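Local coordinates for protein predicted phosphatase, HAD family (Clostridium acetobutylicum, PDB 3MC1) that is a predicted phosphatase of the haloacid dehalogenase (HAD) family, probably hydrolysing phosphate esters at a metal-dependent active site, at residues S18-L30 / E38-P50. Sequence-based numbering, arbitrary orientation.
Sequences SAEGITKSVKYSL and EDLSSLNKFVGPP
V26 sets one methyl, CG1, squarely over the ring of F46, 3.8 Å from the centroid and only 5° off the ring normal, a CH-pi contact. CG1 lies anti to the backbone N (chi1 178°), which leaves CG2 to meet the CG-CD1 side of the same ring. V26 CG1 also packs against CD1 of L43, and that leucine spans from T23 to L30 with its two methyls: CD1 comes to 3.5 Å from the carbonyl O of T23, while CD2 meets CD1 of L30 tip to tip.

The joint shows how a helix can be covered by a short 3-10 segment largely through side-chain packing, with no hydrogen bonds between the two. L40 fits between T23, K24 and K27. Its CB sits 3.5 Å from OG1 of T23, a hydroxyl turned back to donate to A19 O (2.7 Å) from above the carbonyl plane, so that the same oxygen takes both T23 N and OG1. The two methyls of L40 then divide: CD1 lies against CG of K24, and CD2 presses on CE of K27 at 3.5 Å, a tight carbon pair. K27 bends at chi3 (-99°) and again at chi4, crossing the leucine at about a right angle, and its NZ hydrogen-bonds to the carbonyl O of V37. Nearer the sodium ion, I22 CG2 meets CG2 of V47 at 3.9 Å.

The arrangement is consistent with the helical cap of many HAD phosphatases, here following strand 6-9. Helix 63-81 packs on the helix through I22 and S25, and helix 51-59 backs L30 and F46, while S18 OG hydrogen-bonds D12 of the sodium site, just beyond the C-terminal end of strand 6-9 in the parallel sheet.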
loop_
_atom_site.group_PDB
_atom_site.type_symbol
_atom_site.label_atom_id
_atom_site.label_comp_id
_atom_site.label_asym_id
_atom_site.label_seq_id
_atom_site.Cartn_x
_atom_site.Cartn_y
_atom_site.Cartn_z
ATOM N N SER A 18 -0.880 5.597 7.837
ATOM C CA SER A 18 -1.290 6.839 7.184
ATOM C C SER A 18 -2.763 7.212 7.249
ATOM O O SER A 18 -3.195 8.147 6.574
ATOM C CB SER A 18 -0.866 6.776 5.719
ATOM O OG SER A 18 -1.077 5.473 5.196
ATOM N N ALA A 19 -3.527 6.490 8.058
ATOM C CA ALA A 19 -4.961 6.716 8.174
ATOM C C ALA A 19 -5.402 8.165 8.407
ATOM O O ALA A 19 -6.336 8.637 7.758
ATOM C CB ALA A 19 -5.525 5.827 9.267
ATOM N N GLU A 20 -4.746 8.867 9.325
ATOM C CA GLU A 20 -5.136 10.243 9.621
ATOM C C GLU A 20 -5.182 11.129 8.381
ATOM O O GLU A 20 -6.217 11.723 8.076
ATOM C CB GLU A 20 -4.199 10.879 10.654
ATOM C CG GLU A 20 -4.320 12.405 10.689
ATOM C CD GLU A 20 -3.490 13.055 11.769
ATOM O OE1 GLU A 20 -2.381 12.555 12.054
ATOM O OE2 GLU A 20 -3.949 14.081 12.322
ATOM N N GLY A 21 -4.057 11.219 7.679
ATOM C CA GLY A 21 -3.998 12.045 6.481
ATOM C C GLY A 21 -4.916 11.594 5.355
ATOM O O GLY A 21 -5.510 12.423 4.664
ATOM N N ILE A 22 -5.023 10.283 5.151
ATOM C CA ILE A 22 -5.865 9.750 4.089
ATOM C C ILE A 22 -7.355 9.929 4.389
ATOM O O ILE A 22 -8.105 10.369 3.529
ATOM C CB ILE A 22 -5.552 8.250 3.835
ATOM C CG1 ILE A 22 -4.112 8.110 3.327
ATOM C CG2 ILE A 22 -6.522 7.657 2.816
ATOM C CD1 ILE A 22 -3.636 6.661 3.176
ATOM N N THR A 23 -7.784 9.598 5.599
ATOM C CA THR A 23 -9.202 9.741 5.924
ATOM C C THR A 23 -9.598 11.213 5.916
ATOM O O THR A 23 -10.725 11.556 5.549
ATOM C CB THR A 23 -9.559 9.100 7.288
ATOM O OG1 THR A 23 -8.741 9.657 8.321
ATOM C CG2 THR A 23 -9.367 7.584 7.232
ATOM N N LYS A 24 -8.669 12.085 6.303
ATOM C CA LYS A 24 -8.947 13.512 6.302
ATOM C C LYS A 24 -9.064 14.048 4.872
ATOM O O LYS A 24 -9.879 14.930 4.605
ATOM C CB LYS A 24 -7.872 14.271 7.088
ATOM C CG LYS A 24 -8.125 14.267 8.585
ATOM C CD LYS A 24 -7.056 15.014 9.375
ATOM C CE LYS A 24 -7.375 14.958 10.866
ATOM N NZ LYS A 24 -6.408 15.720 11.703
ATOM N N SER A 25 -8.267 13.504 3.952
ATOM C CA SER A 25 -8.321 13.932 2.556
ATOM C C SER A 25 -9.640 13.468 1.930
ATOM O O SER A 25 -10.240 14.174 1.120
ATOM C CB SER A 25 -7.133 13.361 1.762
ATOM O OG SER A 25 -5.902 13.827 2.290
ATOM N N VAL A 26 -10.087 12.275 2.305
ATOM C CA VAL A 26 -11.344 11.749 1.788
ATOM C C VAL A 26 -12.502 12.586 2.348
ATOM O O VAL A 26 -13.412 12.958 1.612
ATOM C CB VAL A 26 -11.535 10.274 2.195
ATOM C CG1 VAL A 26 -12.880 9.750 1.682
ATOM C CG2 VAL A 26 -10.382 9.445 1.640
ATOM N N LYS A 27 -12.458 12.882 3.646
ATOM C CA LYS A 27 -13.510 13.681 4.270
ATOM C C LYS A 27 -13.566 15.054 3.617
ATOM O O LYS A 27 -14.651 15.588 3.369
ATOM C CB LYS A 27 -13.266 13.837 5.774
ATOM C CG LYS A 27 -14.305 14.718 6.456
ATOM C CD LYS A 27 -13.862 15.133 7.852
ATOM C CE LYS A 27 -14.495 14.278 8.937
ATOM N NZ LYS A 27 -15.941 14.608 9.131
ATOM N N TYR A 28 -12.395 15.626 3.343
ATOM C CA TYR A 28 -12.323 16.937 2.702
ATOM C C TYR A 28 -12.983 16.874 1.329
ATOM O O TYR A 28 -13.696 17.795 0.926
ATOM C CB TYR A 28 -10.869 17.381 2.525
ATOM C CG TYR A 28 -10.740 18.576 1.612
ATOM C CD1 TYR A 28 -11.034 19.860 2.071
ATOM C CD2 TYR A 28 -10.382 18.422 0.271
ATOM C CE1 TYR A 28 -10.980 20.962 1.220
ATOM C CE2 TYR A 28 -10.324 19.518 -0.593
ATOM C CZ TYR A 28 -10.628 20.785 -0.107
ATOM O OH TYR A 28 -10.601 21.875 -0.947
ATOM N N SER A 29 -12.722 15.783 0.612
ATOM C CA SER A 29 -13.281 15.583 -0.721
ATOM C C SER A 29 -14.792 15.349 -0.694
ATOM O O SER A 29 -15.535 15.959 -1.464
ATOM C CB SER A 29 -12.602 14.389 -1.398
ATOM O OG SER A 29 -13.184 14.133 -2.662
ATOM N N LEU A 30 -15.236 14.462 0.190
ATOM C CA LEU A 30 -16.653 14.137 0.297
ATOM C C LEU A 30 -17.482 15.345 0.718
ATOM O O LEU A 30 -18.591 15.543 0.221
ATOM C CB LEU A 30 -16.861 12.996 1.295
ATOM C CG LEU A 30 -16.262 11.639 0.914
ATOM C CD1 LEU A 30 -16.428 10.669 2.070
ATOM C CD2 LEU A 30 -16.940 11.102 -0.339
ATOM N N GLU A 38 -19.575 10.991 9.941
ATOM C CA GLU A 38 -19.571 11.077 11.398
ATOM C C GLU A 38 -18.150 11.081 11.961
ATOM O O GLU A 38 -17.763 12.002 12.683
ATOM C CB GLU A 38 -20.387 9.930 12.016
ATOM C CG GLU A 38 -19.756 8.539 11.932
ATOM C CD GLU A 38 -19.810 7.932 10.544
ATOM O OE1 GLU A 38 -19.217 8.508 9.604
ATOM O OE2 GLU A 38 -20.451 6.869 10.396
ATOM N N ASP A 39 -17.370 10.057 11.635
ATOM C CA ASP A 39 -16.001 9.991 12.114
ATOM C C ASP A 39 -15.082 9.397 11.056
ATOM O O ASP A 39 -15.459 8.479 10.326
ATOM C CB ASP A 39 -15.922 9.179 13.410
ATOM C CG ASP A 39 -16.203 7.709 13.198
ATOM O OD1 ASP A 39 -17.214 7.387 12.542
ATOM O OD2 ASP A 39 -15.415 6.875 13.694
ATOM N N LEU A 40 -13.875 9.946 10.986
ATOM C CA LEU A 40 -12.861 9.529 10.030
ATOM C C LEU A 40 -12.683 8.023 9.970
ATOM O O LEU A 40 -12.548 7.449 8.890
ATOM C CB LEU A 40 -11.529 10.187 10.389
ATOM C CG LEU A 40 -11.523 11.718 10.383
ATOM C CD1 LEU A 40 -10.229 12.226 10.987
ATOM C CD2 LEU A 40 -11.692 12.217 8.961
ATOM N N SER A 41 -12.687 7.388 11.135
ATOM C CA SER A 41 -12.511 5.947 11.225
ATOM C C SER A 41 -13.376 5.171 10.231
ATOM O O SER A 41 -12.984 4.106 9.759
ATOM C CB SER A 41 -12.814 5.477 12.646
ATOM O OG SER A 41 -12.536 4.096 12.789
ATOM N N SER A 42 -14.550 5.704 9.907
ATOM C CA SER A 42 -15.435 5.025 8.971
ATOM C C SER A 42 -14.895 5.086 7.541
ATOM O O SER A 42 -15.450 4.472 6.627
ATOM C CB SER A 42 -16.839 5.636 9.031
ATOM O OG SER A 42 -16.846 6.969 8.563
ATOM N N LEU A 43 -13.809 5.827 7.348
ATOM C CA LEU A 43 -13.204 5.952 6.031
ATOM C C LEU A 43 -11.895 5.159 5.943
ATOM O O LEU A 43 -11.144 5.298 4.981
ATOM C CB LEU A 43 -12.942 7.430 5.704
ATOM C CG LEU A 43 -14.175 8.337 5.667
ATOM C CD1 LEU A 43 -13.762 9.772 5.365
ATOM C CD2 LEU A 43 -15.148 7.821 4.622
ATOM N N ASN A 44 -11.629 4.325 6.944
ATOM C CA ASN A 44 -10.410 3.519 6.950
ATOM C C ASN A 44 -10.313 2.603 5.739
ATOM O O ASN A 44 -9.217 2.335 5.253
ATOM C CB ASN A 44 -10.323 2.672 8.226
ATOM C CG ASN A 44 -9.887 3.480 9.436
ATOM O OD1 ASN A 44 -9.720 4.696 9.352
ATOM N ND2 ASN A 44 -9.709 2.808 10.568
ATOM N N LYS A 45 -11.461 2.132 5.256
ATOM C CA LYS A 45 -11.497 1.226 4.111
ATOM C C LYS A 45 -10.910 1.853 2.850
ATOM O O LYS A 45 -10.626 1.149 1.878
ATOM C CB LYS A 45 -12.934 0.769 3.821
ATOM C CG LYS A 45 -13.824 1.854 3.245
ATOM C CD LYS A 45 -14.512 2.658 4.331
ATOM C CE LYS A 45 -15.812 1.989 4.750
ATOM N NZ LYS A 45 -16.802 1.970 3.632
ATOM N N PHE A 46 -10.749 3.176 2.864
ATOM C CA PHE A 46 -10.173 3.905 1.733
ATOM C C PHE A 46 -8.648 3.776 1.752
ATOM O O PHE A 46 -7.965 4.175 0.803
ATOM C CB PHE A 46 -10.545 5.392 1.818
ATOM C CG PHE A 46 -11.790 5.772 1.049
ATOM C CD1 PHE A 46 -11.698 6.262 -0.251
ATOM C CD2 PHE A 46 -13.048 5.672 1.638
ATOM C CE1 PHE A 46 -12.848 6.653 -0.956
ATOM C CE2 PHE A 46 -14.199 6.058 0.942
ATOM C CZ PHE A 46 -14.097 6.549 -0.353
ATOM N N VAL A 47 -8.110 3.221 2.832
ATOM C CA VAL A 47 -6.657 3.087 2.947
ATOM C C VAL A 47 -6.162 1.789 2.335
ATOM O O VAL A 47 -6.393 0.707 2.882
ATOM C CB VAL A 47 -6.192 3.159 4.419
ATOM C CG1 VAL A 47 -4.671 2.979 4.497
ATOM C CG2 VAL A 47 -6.603 4.495 5.027
ATOM N N GLY A 48 -5.478 1.909 1.198
ATOM C CA GLY A 48 -4.951 0.741 0.514
ATOM C C GLY A 48 -5.327 0.646 -0.958
ATOM O O GLY A 48 -4.457 0.728 -1.822
ATOM N N PRO A 49 -6.619 0.475 -1.282
ATOM C CA PRO A 49 -7.061 0.369 -2.678
ATOM C C PRO A 49 -7.012 1.676 -3.466
ATOM O O PRO A 49 -6.885 2.756 -2.889
ATOM C CB PRO A 49 -8.484 -0.160 -2.541
ATOM C CG PRO A 49 -8.948 0.482 -1.291
ATOM C CD PRO A 49 -7.758 0.310 -0.360
ATOM N N PRO A 50 -7.097 1.590 -4.807
ATOM C CA PRO A 50 -7.067 2.805 -5.630
ATOM C C PRO A 50 -8.247 3.685 -5.205
ATOM O O PRO A 50 -9.345 3.182 -4.993
ATOM C CB PRO A 50 -7.234 2.267 -7.053
ATOM C CG PRO A 50 -6.665 0.877 -6.971
ATOM C CD PRO A 50 -7.178 0.378 -5.641
#